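Local coordinates for protein abietadiene synthase, chloroplastic (Abies grandis, PDB 3S9V) that belongs to the plant terpene synthases, a mostly alpha-helical family whose chains combine several helical domains, one of them a metal-binding terpene synthase domain, at residues I329-G334 with S373-P378. Numbering follows the deposited sequence.
Sequences ILRLHG and SHVSFP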
loop_
_atom_site.group_PDB
_atom_site.type_symbol
_atom_site.label_atom_id
_atom_site.label_comp_id
_atom_site.label_asym_id
_atom_site.label_seq_id
_atom_site.Cartn_x
_atom_site.Cartn_y
_atom_site.Cartn_z
ATOM N N ILE A 329 6.304 -0.284 -5.045
ATOM C CA ILE A 329 6.924 -1.497 -4.526
ATOM C C ILE A 329 8.348 -1.740 -5.023
ATOM O O ILE A 329 9.205 -2.152 -4.246
ATOM C CB ILE A 329 6.060 -2.727 -4.825
ATOM C CG1 ILE A 329 4.721 -2.586 -4.094
ATOM C CG2 ILE A 329 6.787 -3.999 -4.385
ATOM C CD1 ILE A 329 3.732 -3.721 -4.351
ATOM N N LEU A 330 8.605 -1.498 -6.305
ATOM C CA LEU A 330 9.951 -1.678 -6.849
ATOM C C LEU A 330 10.884 -0.629 -6.247
ATOM O O LEU A 330 12.057 -0.902 -5.973
ATOM C CB LEU A 330 9.947 -1.556 -8.380
ATOM C CG LEU A 330 9.288 -2.725 -9.130
ATOM C CD1 LEU A 330 9.248 -2.437 -10.616
ATOM C CD2 LEU A 330 10.075 -4.009 -8.871
ATOM N N ARG A 331 10.357 0.573 -6.039
ATOM C CA ARG A 331 11.154 1.630 -5.451
ATOM C C ARG A 331 11.514 1.284 -4.016
ATOM O O ARG A 331 12.680 1.376 -3.621
ATOM C CB ARG A 331 10.408 2.963 -5.477
ATOM C CG ARG A 331 10.981 3.987 -4.499
ATOM C CD ARG A 331 10.506 5.386 -4.820
ATOM N NE ARG A 331 11.151 5.884 -6.026
ATOM C CZ ARG A 331 10.956 7.094 -6.530
ATOM N NH1 ARG A 331 11.595 7.459 -7.631
ATOM N NH2 ARG A 331 10.112 7.932 -5.941
ATOM N N LEU A 332 10.520 0.886 -3.228
ATOM C CA LEU A 332 10.795 0.551 -1.837
ATOM C C LEU A 332 11.757 -0.617 -1.708
ATOM O O LEU A 332 12.492 -0.706 -0.725
ATOM C CB LEU A 332 9.495 0.260 -1.076
ATOM C CG LEU A 332 8.611 1.488 -0.818
ATOM C CD1 LEU A 332 7.299 1.069 -0.190
ATOM C CD2 LEU A 332 9.346 2.466 0.094
ATOM N N HIS A 333 11.779 -1.506 -2.695
ATOM C CA HIS A 333 12.685 -2.648 -2.617
ATOM C C HIS A 333 14.057 -2.451 -3.258
ATOM O O HIS A 333 14.766 -3.422 -3.521
ATOM C CB HIS A 333 12.005 -3.894 -3.181
ATOM C CG HIS A 333 10.967 -4.462 -2.270
ATOM N ND1 HIS A 333 11.192 -5.571 -1.484
ATOM C CD2 HIS A 333 9.718 -4.036 -1.967
ATOM C CE1 HIS A 333 10.128 -5.805 -0.737
ATOM N NE2 HIS A 333 9.219 -4.886 -1.012
ATOM N N GLY A 334 14.419 -1.195 -3.516
ATOM C CA GLY A 334 15.733 -0.881 -4.070
ATOM C C GLY A 334 15.985 -0.952 -5.568
ATOM O O GLY A 334 17.136 -0.878 -5.998
ATOM N N SER A 373 2.204 8.156 -4.769
ATOM C CA SER A 373 2.632 9.559 -4.778
ATOM C C SER A 373 3.309 10.061 -3.510
ATOM O O SER A 373 4.012 11.074 -3.541
ATOM C CB SER A 373 1.447 10.478 -5.091
ATOM O OG SER A 373 0.538 10.523 -4.001
ATOM N N HIS A 374 3.095 9.372 -2.394
ATOM C CA HIS A 374 3.703 9.797 -1.137
ATOM C C HIS A 374 5.158 9.361 -0.993
ATOM O O HIS A 374 5.911 9.965 -0.234
ATOM C CB HIS A 374 2.894 9.273 0.054
ATOM C CG HIS A 374 1.617 10.019 0.290
ATOM N ND1 HIS A 374 1.574 11.232 0.945
ATOM C CD2 HIS A 374 0.344 9.753 -0.093
ATOM C CE1 HIS A 374 0.333 11.684 0.952
ATOM N NE2 HIS A 374 -0.433 10.806 0.329
ATOM N N VAL A 375 5.560 8.320 -1.717
ATOM C CA VAL A 375 6.932 7.834 -1.616
ATOM C C VAL A 375 7.760 8.512 -2.695
ATOM O O VAL A 375 8.286 7.873 -3.605
ATOM C CB VAL A 375 6.987 6.295 -1.770
ATOM C CG1 VAL A 375 8.356 5.784 -1.386
ATOM C CG2 VAL A 375 5.925 5.649 -0.887
ATOM N N SER A 376 7.877 9.828 -2.564
ATOM C CA SER A 376 8.589 10.639 -3.524
ATOM C C SER A 376 9.921 11.170 -3.026
ATOM O O SER A 376 10.178 11.240 -1.817
ATOM C CB SER A 376 7.719 11.825 -3.914
ATOM O OG SER A 376 7.429 12.591 -2.755
ATOM N N PHE A 377 10.746 11.569 -3.992
ATOM C CA PHE A 377 12.058 12.129 -3.737
ATOM C C PHE A 377 11.999 13.605 -4.090
ATOM O O PHE A 377 11.103 14.044 -4.810
ATOM C CB PHE A 377 13.113 11.442 -4.608
ATOM C CG PHE A 377 13.244 9.974 -4.351
ATOM C CD1 PHE A 377 12.792 9.419 -3.159
ATOM C CD2 PHE A 377 13.849 9.146 -5.291
ATOM C CE1 PHE A 377 12.938 8.058 -2.906
ATOM C CE2 PHE A 377 14.002 7.784 -5.045
ATOM C CZ PHE A 377 13.543 7.240 -3.847
ATOM N N PRO A 378 12.955 14.394 -3.585
ATOM C CA PRO A 378 12.939 15.822 -3.896
ATOM C C PRO A 378 13.007 16.065 -5.393
ATOM O O PRO A 378 13.739 15.378 -6.109
ATOM C CB PRO A 378 14.169 16.351 -3.158
ATOM C CG PRO A 378 15.083 15.152 -3.097
ATOM C CD PRO A 378 14.131 14.036 -2.774
#
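Arg331 reaches across to Val375 and Phe377 because its CG stands anti to the backbone N, the chain runs extended to CD and then bends once, at chi3 (-72°), which turns the guanidinium flat against the Phe377 ring. The pair is a worked example of a planar cation held by face and edge at once. The ring comes from the opposite direction, and the two planes lie only 15° apart. The result is an offset stack with cation-pi character: Arg331 CZ lies over the ring face, 3.8 Å from the Phe377 centroid and displaced toward the rim on the CE2 side. At its edge the same guanidinium spends an N-H on the backbone, Arg331 NH2 giving a hydrogen bond of 3.0 Å to Val375 O. The acceptor lies in the guanidinium plane and the donor in the carbonyl plane, with an N-H...O angle of 155°. The Val375 side chain, at the centre of an inverse gamma turn, sets off toward the helix, and CG1 meets Leu332 CD2 at 3.8 Å, the two side chains crossing at about a right angle. Here the last turn of helix 320-332, closed by a Schellman motif with Gly334 at C-prime, is joined to the loop between helices 363-373 and 381-397. Glu380 OE1 takes both the salt bridge from Arg331 NH2 and the hydrogen bond from Phe377 N, while Phe377 also packs on helix 712-736. Face stacking, an edge hydrogen bond and a carboxylate thus fix the rotation of the guanidinium of buried Arg331, and its positive charge is probably balanced by Glu380, with the pi face of Phe377 adding a weaker electrostatic attraction.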